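Binary enterotoxin of Clostridium perfringens component a (Clostridium perfringens, PDB 5WTZ) is the enzymatic component of a binary enterotoxin, binds NAD+ and ADP-ribosylates actin. Local coordinates at residues Thr89-Val94 against Leu162-Pro167; Pro313-Asn318 against Arg356-Arg361. All blocks are in the same frame, centred on the assembly; numbering follows the deposited sequence.

Interaction 1: Thr89-Val94 against Leu162-Pro167; sequences TKPLYV and LPTNTP
Leu162 and Leu92 form an antiparallel hydrogen-bonded pair where the edge strand 92-98 of a mixed five-stranded sheet meets the end of strand 156-162, in the first of two ADP-ribosyltransferase-like regions of the chain. Both backbone bonds of the pair are made: Leu92 N donates to Leu162 O at 3.0 Å and Leu162 N returns a bond of 2.8 Å to Leu92 O.

Leu162 loses more surface to the contact than any other residue. With CG anti to its carbonyl carbon (chi1 -50°), its branch crosses Val94 at about a right angle; CD1 lies 3.8 Å from Val94 CG1, and CD2 packs near Val94 CG2. Leu210 and Ile182 also touch this buried side chain.

Beyond the pair the strands give way to loop, and Pro163 begins a type II beta turn that ends at Thr166. Thr166 closes it twice, its N and its OG1 reaching Pro163 O from the same face of the carbonyl, so the hydroxyl reinforces the turn's backbone bond. Thr164, at the second position of the turn, meets the other segment with both branches. Its methyl CG2 lies 3.5 Å from Thr89 O, while Thr164 OG1 sits 3.1 Å from Pro91 CD.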
ATOM      1  N   THR A  89      20.679 -13.978   5.673  1.00 45.23           N
ATOM      2  CA  THR A  89      21.082 -14.629   6.920  1.00 46.05           C
ATOM      3  C   THR A  89      21.156 -13.605   8.050  1.00 44.04           C
ATOM      4  O   THR A  89      21.059 -13.941   9.228  1.00 41.14           O
ATOM      5  CB  THR A  89      22.444 -15.322   6.775  1.00 40.58           C
ATOM      6  OG1 THR A  89      23.430 -14.352   6.398  1.00 41.49           O
ATOM      7  CG2 THR A  89      22.381 -16.411   5.714  1.00 36.59           C
ATOM      8  N   LYS A  90      21.325 -12.348   7.662  1.00 41.64           N
ATOM      9  CA  LYS A  90      21.466 -11.242   8.591  1.00 39.86           C
ATOM     10  C   LYS A  90      21.098  -9.981   7.812  1.00 39.25           C
ATOM     11  O   LYS A  90      21.029 -10.029   6.579  1.00 32.98           O
ATOM     12  CB  LYS A  90      22.893 -11.170   9.143  1.00 40.05           C
ATOM     13  CG  LYS A  90      23.949 -10.841   8.104  1.00 41.68           C
ATOM     14  CD  LYS A  90      25.248 -11.568   8.406  1.00 50.19           C
ATOM     15  CE  LYS A  90      26.447 -10.869   7.785  1.00 49.89           C
ATOM     16  NZ  LYS A  90      26.927  -9.732   8.635  1.00 49.74           N
ATOM     17  N   PRO A  91      20.853  -8.858   8.513  1.00 34.10           N
ATOM     18  CA  PRO A  91      20.460  -7.631   7.812  1.00 32.50           C
ATOM     19  C   PRO A  91      21.373  -7.207   6.657  1.00 37.00           C
ATOM     20  O   PRO A  91      22.594  -7.417   6.691  1.00 36.20           O
ATOM     21  CB  PRO A  91      20.495  -6.586   8.922  1.00 27.06           C
ATOM     22  CG  PRO A  91      20.080  -7.352  10.117  1.00 29.17           C
ATOM     23  CD  PRO A  91      20.781  -8.677   9.974  1.00 35.19           C
ATOM     24  N   LEU A  92      20.756  -6.608   5.640  1.00 31.85           N
ATOM     25  CA  LEU A  92      21.468  -6.077   4.484  1.00 32.64           C
ATOM     26  C   LEU A  92      20.925  -4.696   4.130  1.00 28.50           C
ATOM     27  O   LEU A  92      19.728  -4.542   3.890  1.00 28.52           O
ATOM     28  CB  LEU A  92      21.329  -7.013   3.279  1.00 31.41           C
ATOM     29  CG  LEU A  92      22.015  -6.566   1.979  1.00 29.27           C
ATOM     30  CD1 LEU A  92      23.503  -6.793   2.085  1.00 36.64           C
ATOM     31  CD2 LEU A  92      21.443  -7.276   0.753  1.00 26.77           C
ATOM     32  N   TYR A  93      21.792  -3.691   4.091  1.00 26.64           N
ATOM     33  CA  TYR A  93      21.388  -2.393   3.562  1.00 24.74           C
ATOM     34  C   TYR A  93      21.487  -2.375   2.034  1.00 28.36           C
ATOM     35  O   TYR A  93      22.450  -2.885   1.444  1.00 28.09           O
ATOM     36  CB  TYR A  93      22.231  -1.269   4.158  1.00 24.74           C
ATOM     37  CG  TYR A  93      22.051  -1.034   5.633  1.00 29.72           C
ATOM     38  CD1 TYR A  93      22.786  -1.755   6.564  1.00 32.90           C
ATOM     39  CD2 TYR A  93      21.162  -0.069   6.106  1.00 27.87           C
ATOM     40  CE1 TYR A  93      22.634  -1.532   7.911  1.00 38.29           C
ATOM     41  CE2 TYR A  93      21.011   0.159   7.457  1.00 28.88           C
ATOM     42  CZ  TYR A  93      21.753  -0.583   8.355  1.00 35.05           C
ATOM     43  OH  TYR A  93      21.621  -0.383   9.705  1.00 34.98           O
ATOM     44  N   VAL A  94      20.481  -1.796   1.389  1.00 27.59           N
ATOM     45  CA  VAL A  94      20.465  -1.697  -0.059  1.00 25.29           C
ATOM     46  C   VAL A  94      20.167  -0.267  -0.474  1.00 28.34           C
ATOM     47  O   VAL A  94      19.763   0.546   0.365  1.00 26.27           O
ATOM     48  CB  VAL A  94      19.444  -2.660  -0.685  1.00 26.07           C
ATOM     49  CG1 VAL A  94      19.903  -4.101  -0.481  1.00 26.82           C
ATOM     50  CG2 VAL A  94      18.049  -2.434  -0.109  1.00 24.18           C
ATOM     51  N   LEU A 162      17.173  -4.057   5.029  1.00 23.25           N
ATOM     52  CA  LEU A 162      16.423  -5.298   4.902  1.00 25.70           C
ATOM     53  C   LEU A 162      16.697  -6.173   6.111  1.00 26.06           C
ATOM     54  O   LEU A 162      17.850  -6.484   6.399  1.00 27.19           O
ATOM     55  CB  LEU A 162      16.817  -6.041   3.617  1.00 21.26           C
ATOM     56  CG  LEU A 162      16.829  -5.276   2.298  1.00 24.82           C
ATOM     57  CD1 LEU A 162      17.256  -6.212   1.178  1.00 29.24           C
ATOM     58  CD2 LEU A 162      15.465  -4.676   2.022  1.00 23.99           C
ATOM     59  N   PRO A 163      15.645  -6.573   6.840  1.00 25.42           N
ATOM     60  CA  PRO A 163      15.909  -7.411   8.015  1.00 31.84           C
ATOM     61  C   PRO A 163      16.332  -8.837   7.661  1.00 33.62           C
ATOM     62  O   PRO A 163      16.186  -9.262   6.512  1.00 34.48           O
ATOM     63  CB  PRO A 163      14.572  -7.416   8.754  1.00 26.97           C
ATOM     64  CG  PRO A 163      13.544  -7.089   7.727  1.00 19.66           C
ATOM     65  CD  PRO A 163      14.218  -6.230   6.685  1.00 19.42           C
ATOM     66  N   THR A 164      16.859  -9.548   8.656  1.00 30.80           N
ATOM     67  CA  THR A 164      17.149 -10.975   8.563  1.00 29.83           C
ATOM     68  C   THR A 164      15.971 -11.760   7.973  1.00 26.11           C
ATOM     69  O   THR A 164      14.815 -11.438   8.245  1.00 27.97           O
ATOM     70  CB  THR A 164      17.506 -11.543   9.961  1.00 34.42           C
ATOM     71  OG1 THR A 164      18.680 -10.888  10.447  1.00 33.48           O
ATOM     72  CG2 THR A 164      17.781 -13.035   9.900  1.00 39.63           C
ATOM     73  N   ASN A 165      16.283 -12.761   7.148  1.00 31.67           N
ATOM     74  CA  ASN A 165      15.298 -13.666   6.538  1.00 35.97           C
ATOM     75  C   ASN A 165      14.427 -13.035   5.454  1.00 35.46           C
ATOM     76  O   ASN A 165      13.477 -13.656   4.983  1.00 41.02           O
ATOM     77  CB  ASN A 165      14.408 -14.282   7.615  1.00 42.83           C
ATOM     78  CG  ASN A 165      15.179 -15.190   8.540  1.00 52.48           C
ATOM     79  OD1 ASN A 165      16.104 -15.884   8.112  1.00 58.66           O
ATOM     80  ND2 ASN A 165      14.819 -15.181   9.819  1.00 57.88           N
ATOM     81  N   THR A 166      14.745 -11.808   5.057  1.00 26.08           N
ATOM     82  CA  THR A 166      14.094 -11.202   3.899  1.00 26.33           C
ATOM     83  C   THR A 166      14.465 -11.987   2.648  1.00 29.75           C
ATOM     84  O   THR A 166      15.636 -12.219   2.407  1.00 31.90           O
ATOM     85  CB  THR A 166      14.504  -9.725   3.684  1.00 25.84           C
ATOM     86  OG1 THR A 166      14.207  -8.958   4.852  1.00 31.21           O
ATOM     87  CG2 THR A 166      13.766  -9.126   2.493  1.00 30.60           C
ATOM     88  N   PRO A 167      13.464 -12.400   1.858  1.00 33.64           N
ATOM     89  CA  PRO A 167      13.724 -12.948   0.528  1.00 35.66           C
ATOM     90  C   PRO A 167      14.348 -11.877  -0.351  1.00 33.92           C
ATOM     91  O   PRO A 167      13.677 -10.900  -0.681  1.00 36.59           O
ATOM     92  CB  PRO A 167      12.332 -13.342   0.028  1.00 27.52           C
ATOM     93  CG  PRO A 167      11.508 -13.463   1.254  1.00 29.04           C
ATOM     94  CD  PRO A 167      12.028 -12.397   2.164  1.00 30.90           C
TER

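Interaction 2: Pro313-Asn318 against Arg356-Arg361; sequences PDYDFN and RKLILR. With NAD (nicotinamide-adenine-dinucleotide), chain B.
Lys357 lays its extended side chain over one face of the Tyr315 ring, where CD stands 3.9 Å from the ring centroid in a CH-pi contact. The chain is extended beyond CG (chi3 -172°), which carries the amine past the ring to Tyr315 O; there Lys357 NZ donates a 3.0 Å hydrogen bond from above the carbonyl plane. From the same position NZ makes an off-centre cation-pi contact with the ring. The tyrosine is also held at its far end, since Lys357 N donates to Tyr315 OH over 3.3 Å, and one lysine thereby grips both the backbone carbonyl and the hydroxyl.

This lysine-tyrosine stack is the tight part of the contact, and Phe317 and Leu358 extend it as an apolar flank. Phe317 presents its edge to Lys357 CB, nearly in the ring plane, and crosses Leu358 at about a right angle, with CE2 3.8 Å from Leu358 CD2. The other methyl of Leu358, CD1, reaches Tyr315 CE1, so the leucine is shared by two aromatic rings; Leu414 and Ile416 of strand 411-420 continue this buried layer.

The looser side is wet. A water accepts from Lys357 NZ at 2.9 Å and donates to Asp316 OD1, bridging two opposite charges whose atoms stand 5.2 Å apart. The same OD1 takes Asn318 N in an Asx turn.

Next to the lysine, Arg356 turns away from the loop toward the dinucleotide. Its NH2 donates to NAD O2N over 2.9 Å and NH1 to the same oxygen, while Arg300 O receives a further bond from NH1. The loop 313-318 thus packs against Lys357 and Leu358 at the start of strand 358-364, while the neighbouring Arg356 reaches into the NAD pocket of the ADP-ribosyltransferase domain.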
ATOM      1  N   PRO A 313     -15.753  16.770 -14.962  1.00 29.80           N
ATOM      2  CA  PRO A 313     -14.568  16.753 -15.820  1.00 28.53           C
ATOM      3  C   PRO A 313     -13.324  16.297 -15.063  1.00 32.55           C
ATOM      4  O   PRO A 313     -12.504  15.554 -15.610  1.00 32.97           O
ATOM      5  CB  PRO A 313     -14.442  18.213 -16.259  1.00 28.33           C
ATOM      6  CG  PRO A 313     -15.837  18.709 -16.281  1.00 28.48           C
ATOM      7  CD  PRO A 313     -16.584  17.963 -15.192  1.00 25.27           C
ATOM      8  N   ASP A 314     -13.200  16.715 -13.806  1.00 28.61           N
ATOM      9  CA  ASP A 314     -12.029  16.400 -13.000  1.00 32.84           C
ATOM     10  C   ASP A 314     -11.968  14.915 -12.636  1.00 24.62           C
ATOM     11  O   ASP A 314     -10.939  14.423 -12.193  1.00 23.25           O
ATOM     12  CB  ASP A 314     -12.020  17.245 -11.719  1.00 31.65           C
ATOM     13  CG  ASP A 314     -11.705  18.709 -11.978  1.00 34.72           C
ATOM     14  OD1 ASP A 314     -11.576  19.103 -13.156  1.00 31.20           O
ATOM     15  OD2 ASP A 314     -11.600  19.472 -10.993  1.00 35.48           O
ATOM     16  N   TYR A 315     -13.075  14.204 -12.816  1.00 24.90           N
ATOM     17  CA  TYR A 315     -13.148  12.796 -12.425  1.00 25.13           C
ATOM     18  C   TYR A 315     -12.721  11.874 -13.588  1.00 25.53           C
ATOM     19  O   TYR A 315     -12.687  10.653 -13.450  1.00 25.48           O
ATOM     20  CB  TYR A 315     -14.572  12.491 -11.934  1.00 24.02           C
ATOM     21  CG  TYR A 315     -14.784  11.137 -11.285  1.00 18.08           C
ATOM     22  CD1 TYR A 315     -13.993  10.706 -10.224  1.00 23.91           C
ATOM     23  CD2 TYR A 315     -15.815  10.305 -11.719  1.00 23.29           C
ATOM     24  CE1 TYR A 315     -14.212   9.467  -9.625  1.00 24.47           C
ATOM     25  CE2 TYR A 315     -16.041   9.075 -11.127  1.00 27.91           C
ATOM     26  CZ  TYR A 315     -15.243   8.662 -10.088  1.00 26.61           C
ATOM     27  OH  TYR A 315     -15.486   7.431  -9.519  1.00 23.82           O
ATOM     28  N   ASP A 316     -12.379  12.469 -14.731  1.00 21.60           N
ATOM     29  CA  ASP A 316     -11.897  11.706 -15.878  1.00 27.43           C
ATOM     30  C   ASP A 316     -10.396  11.454 -15.761  1.00 29.94           C
ATOM     31  O   ASP A 316      -9.590  12.221 -16.289  1.00 30.12           O
ATOM     32  CB  ASP A 316     -12.206  12.438 -17.189  1.00 30.15           C
ATOM     33  CG  ASP A 316     -11.908  11.591 -18.421  1.00 31.44           C
ATOM     34  OD1 ASP A 316     -11.335  10.489 -18.285  1.00 32.81           O
ATOM     35  OD2 ASP A 316     -12.249  12.028 -19.532  1.00 38.13           O
ATOM     36  N   PHE A 317     -10.026  10.367 -15.093  1.00 27.58           N
ATOM     37  CA  PHE A 317      -8.617  10.085 -14.813  1.00 28.73           C
ATOM     38  C   PHE A 317      -7.905   9.453 -16.000  1.00 29.76           C
ATOM     39  O   PHE A 317      -6.715   9.144 -15.921  1.00 31.71           O
ATOM     40  CB  PHE A 317      -8.489   9.189 -13.586  1.00 26.81           C
ATOM     41  CG  PHE A 317      -9.041   9.808 -12.338  1.00 26.15           C
ATOM     42  CD1 PHE A 317      -8.729  11.120 -12.004  1.00 29.04           C
ATOM     43  CD2 PHE A 317      -9.892   9.092 -11.513  1.00 20.78           C
ATOM     44  CE1 PHE A 317      -9.247  11.703 -10.853  1.00 22.80           C
ATOM     45  CE2 PHE A 317     -10.406   9.660 -10.365  1.00 22.40           C
ATOM     46  CZ  PHE A 317     -10.093  10.967 -10.039  1.00 22.61           C
ATOM     47  N   ASN A 318      -8.627   9.276 -17.099  1.00 31.13           N
ATOM     48  CA  ASN A 318      -8.016   8.850 -18.355  1.00 31.43           C
ATOM     49  C   ASN A 318      -7.211   9.979 -18.989  1.00 41.65           C
ATOM     50  O   ASN A 318      -6.529   9.788 -19.994  1.00 47.17           O
ATOM     51  CB  ASN A 318      -9.082   8.347 -19.331  1.00 34.75           C
ATOM     52  CG  ASN A 318      -9.538   6.932 -19.016  1.00 36.33           C
ATOM     53  OD1 ASN A 318      -8.807   6.163 -18.393  1.00 32.64           O
ATOM     54  ND2 ASN A 318     -10.748   6.582 -19.446  1.00 41.28           N
ATOM     55  N   ARG A 356     -16.352   2.312  -9.417  1.00 19.54           N
ATOM     56  CA  ARG A 356     -15.763   3.396  -8.630  1.00 16.39           C
ATOM     57  C   ARG A 356     -14.245   3.480  -8.892  1.00 19.22           C
ATOM     58  O   ARG A 356     -13.559   2.453  -8.890  1.00 20.91           O
ATOM     59  CB  ARG A 356     -16.034   3.204  -7.137  1.00 19.24           C
ATOM     60  CG  ARG A 356     -17.527   3.254  -6.791  1.00 16.98           C
ATOM     61  CD  ARG A 356     -17.755   3.377  -5.303  1.00 18.45           C
ATOM     62  NE  ARG A 356     -19.189   3.431  -5.043  1.00 23.49           N
ATOM     63  CZ  ARG A 356     -19.748   3.342  -3.839  1.00 24.92           C
ATOM     64  NH1 ARG A 356     -19.001   3.171  -2.758  1.00 18.19           N
ATOM     65  NH2 ARG A 356     -21.066   3.407  -3.723  1.00 21.20           N
ATOM     66  N   LYS A 357     -13.742   4.693  -9.137  1.00 25.85           N
ATOM     67  CA  LYS A 357     -12.355   4.907  -9.612  1.00 18.41           C
ATOM     68  C   LYS A 357     -11.384   5.229  -8.489  1.00 24.78           C
ATOM     69  O   LYS A 357     -10.181   5.423  -8.711  1.00 21.63           O
ATOM     70  CB  LYS A 357     -12.314   6.044 -10.643  1.00 17.97           C
ATOM     71  CG  LYS A 357     -13.264   5.878 -11.824  1.00 19.20           C
ATOM     72  CD  LYS A 357     -13.230   7.125 -12.713  1.00 20.33           C
ATOM     73  CE  LYS A 357     -14.291   7.092 -13.790  1.00 21.64           C
ATOM     74  NZ  LYS A 357     -14.248   8.345 -14.581  1.00 31.72           N
ATOM     75  N   LEU A 358     -11.911   5.317  -7.277  1.00 20.40           N
ATOM     76  CA  LEU A 358     -11.104   5.745  -6.152  1.00 17.78           C
ATOM     77  C   LEU A 358     -10.988   4.601  -5.160  1.00 20.80           C
ATOM     78  O   LEU A 358     -11.964   4.227  -4.501  1.00 19.15           O
ATOM     79  CB  LEU A 358     -11.719   6.993  -5.508  1.00 17.53           C
ATOM     80  CG  LEU A 358     -11.770   8.252  -6.391  1.00 17.74           C
ATOM     81  CD1 LEU A 358     -12.659   9.316  -5.772  1.00 25.01           C
ATOM     82  CD2 LEU A 358     -10.368   8.814  -6.660  1.00 22.92           C
ATOM     83  N   ILE A 359      -9.789   4.046  -5.057  1.00 14.12           N
ATOM     84  CA  ILE A 359      -9.536   2.901  -4.189  1.00 17.37           C
ATOM     85  C   ILE A 359      -8.722   3.297  -2.958  1.00 22.65           C
ATOM     86  O   ILE A 359      -7.508   3.541  -3.038  1.00 18.42           O
ATOM     87  CB  ILE A 359      -8.797   1.780  -4.943  1.00 15.44           C
ATOM     88  CG1 ILE A 359      -9.511   1.468  -6.259  1.00 16.73           C
ATOM     89  CG2 ILE A 359      -8.653   0.548  -4.054  1.00 16.80           C
ATOM     90  CD1 ILE A 359      -8.747   0.513  -7.187  1.00 17.36           C
ATOM     91  N   LEU A 360      -9.397   3.364  -1.816  1.00 13.80           N
ATOM     92  CA  LEU A 360      -8.725   3.642  -0.551  1.00 14.74           C
ATOM     93  C   LEU A 360      -7.855   2.457  -0.169  1.00 15.65           C
ATOM     94  O   LEU A 360      -8.306   1.314  -0.190  1.00 15.51           O
ATOM     95  CB  LEU A 360      -9.742   3.931   0.555  1.00 15.65           C
ATOM     96  CG  LEU A 360      -9.123   4.496   1.839  1.00 11.90           C
ATOM     97  CD1 LEU A 360      -8.505   5.861   1.570  1.00 16.15           C
ATOM     98  CD2 LEU A 360     -10.201   4.560   2.945  1.00 15.89           C
ATOM     99  N   ARG A 361      -6.586   2.720   0.121  1.00 12.82           N
ATOM    100  CA  ARG A 361      -5.748   1.708   0.762  1.00 14.17           C
ATOM    101  C   ARG A 361      -5.307   2.283   2.093  1.00 15.09           C
ATOM    102  O   ARG A 361      -4.335   3.046   2.170  1.00 15.20           O
ATOM    103  CB  ARG A 361      -4.554   1.310  -0.117  1.00 12.64           C
ATOM    104  CG  ARG A 361      -3.663   0.225   0.517  1.00 14.99           C
ATOM    105  CD  ARG A 361      -2.815  -0.536  -0.515  1.00 18.26           C
ATOM    106  NE  ARG A 361      -1.849   0.346  -1.180  1.00 17.34           N
ATOM    107  CZ  ARG A 361      -1.059  -0.016  -2.192  1.00 19.45           C
ATOM    108  NH1 ARG A 361      -1.117  -1.242  -2.691  1.00 13.95           N
ATOM    109  NH2 ARG A 361      -0.227   0.864  -2.732  1.00 14.22           N
TER
HETATM  110  PA  NAD B 501     -21.574   4.715   1.943  1.00 19.16           P
HETATM  111  O1A NAD B 501     -22.734   5.138   2.814  1.00 18.97           O
HETATM  112  O2A NAD B 501     -20.169   4.812   2.457  1.00 18.76           O
HETATM  113  O5B NAD B 501     -21.610   5.531   0.553  1.00 18.14           O
HETATM  114  C5B NAD B 501     -22.824   5.865  -0.129  1.00 20.95           C
HETATM  115  C4B NAD B 501     -22.594   7.096  -0.985  1.00 17.88           C
HETATM  116  O4B NAD B 501     -22.274   8.187  -0.111  1.00 21.45           O
HETATM  117  C3B NAD B 501     -21.422   6.916  -1.945  1.00 21.90           C
HETATM  118  O3B NAD B 501     -21.741   7.576  -3.181  1.00 22.57           O
HETATM  119  C2B NAD B 501     -20.278   7.625  -1.235  1.00 15.18           C
HETATM  120  O2B NAD B 501     -19.311   8.161  -2.144  1.00 18.54           O
HETATM  121  C1B NAD B 501     -20.985   8.716  -0.439  1.00 18.54           C
HETATM  122  N9A NAD B 501     -20.226   8.987   0.799  1.00 19.65           N
HETATM  123  C8A NAD B 501     -19.905   8.101   1.760  1.00 15.96           C
HETATM  124  N7A NAD B 501     -19.186   8.706   2.747  1.00 17.47           N
HETATM  125  C5A NAD B 501     -19.031   9.987   2.391  1.00 16.53           C
HETATM  126  C6A NAD B 501     -18.379  11.179   2.969  1.00 22.03           C
HETATM  127  N6A NAD B 501     -17.728  11.096   4.150  1.00 18.37           N
HETATM  128  N1A NAD B 501     -18.437  12.337   2.267  1.00 21.59           N
HETATM  129  C2A NAD B 501     -19.088  12.427   1.094  1.00 21.49           C
HETATM  130  N3A NAD B 501     -19.717  11.384   0.519  1.00 21.48           N
HETATM  131  C4A NAD B 501     -19.707  10.166   1.109  1.00 19.40           C
HETATM  132  O3  NAD B 501     -21.853   3.190   1.530  1.00 14.62           O
HETATM  133  PN  NAD B 501     -21.179   2.313   0.363  1.00 19.54           P
HETATM  134  O1N NAD B 501     -19.719   2.118   0.713  1.00 19.82           O
HETATM  135  O2N NAD B 501     -21.594   2.892  -0.968  1.00 23.28           O
HETATM  136  O5D NAD B 501     -21.996   0.945   0.582  1.00 23.26           O
HETATM  137  C5D NAD B 501     -22.045   0.292   1.850  1.00 20.76           C
HETATM  138  C4D NAD B 501     -22.562  -1.122   1.657  1.00 18.89           C
HETATM  139  O4D NAD B 501     -21.540  -1.922   1.060  1.00 16.47           O
HETATM  140  C3D NAD B 501     -22.836  -1.768   3.001  1.00 22.65           C
HETATM  141  O3D NAD B 501     -23.780  -2.832   2.786  1.00 21.40           O
HETATM  142  C2D NAD B 501     -21.492  -2.347   3.385  1.00 17.38           C
HETATM  143  O2D NAD B 501     -21.632  -3.476   4.254  1.00 18.19           O
HETATM  144  C1D NAD B 501     -20.865  -2.706   2.036  1.00 17.97           C
HETATM  145  N1N NAD B 501     -19.415  -2.432   1.961  1.00 21.27           N
HETATM  146  C2N NAD B 501     -18.924  -1.525   1.091  1.00 20.74           C
HETATM  147  C3N NAD B 501     -17.548  -1.276   1.027  1.00 18.30           C
HETATM  148  C7N NAD B 501     -16.969  -0.277   0.064  1.00 16.65           C
HETATM  149  O7N NAD B 501     -17.625   0.685  -0.353  1.00 20.03           O
HETATM  150  N7N NAD B 501     -15.729  -0.511  -0.334  1.00 15.46           N
HETATM  151  C4N NAD B 501     -16.664  -1.971   1.845  1.00 16.78           C
HETATM  152  C5N NAD B 501     -17.194  -2.896   2.730  1.00 25.33           C
HETATM  153  C6N NAD B 501     -18.575  -3.104   2.763  1.00 25.23           C
HETATM  154  O   HOH W   1     -11.688   8.238 -16.029  1.00 48.78           O

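In the fold
Interactions 1 and 2 lie on opposite sides of the chain's centre, with nearest atoms about 17 Å apart and no touch, in the two successive ADP-ribosyltransferase family regions. The sheets of these regions share strand order 1-3-5-4-2, and strands 156-162 and 358-364 hold equivalent places, each next to an edge strand. Interaction 1 uses the end of its strand and pairs it with that edge strand through backbone bonds; interaction 2 uses the start of its strand and packs it against a loop through side chains, aromatic rings and a water. Both are partly buried. Interaction 2 includes a residue of the NAD site, whereas interaction 1 is structural packing away from it.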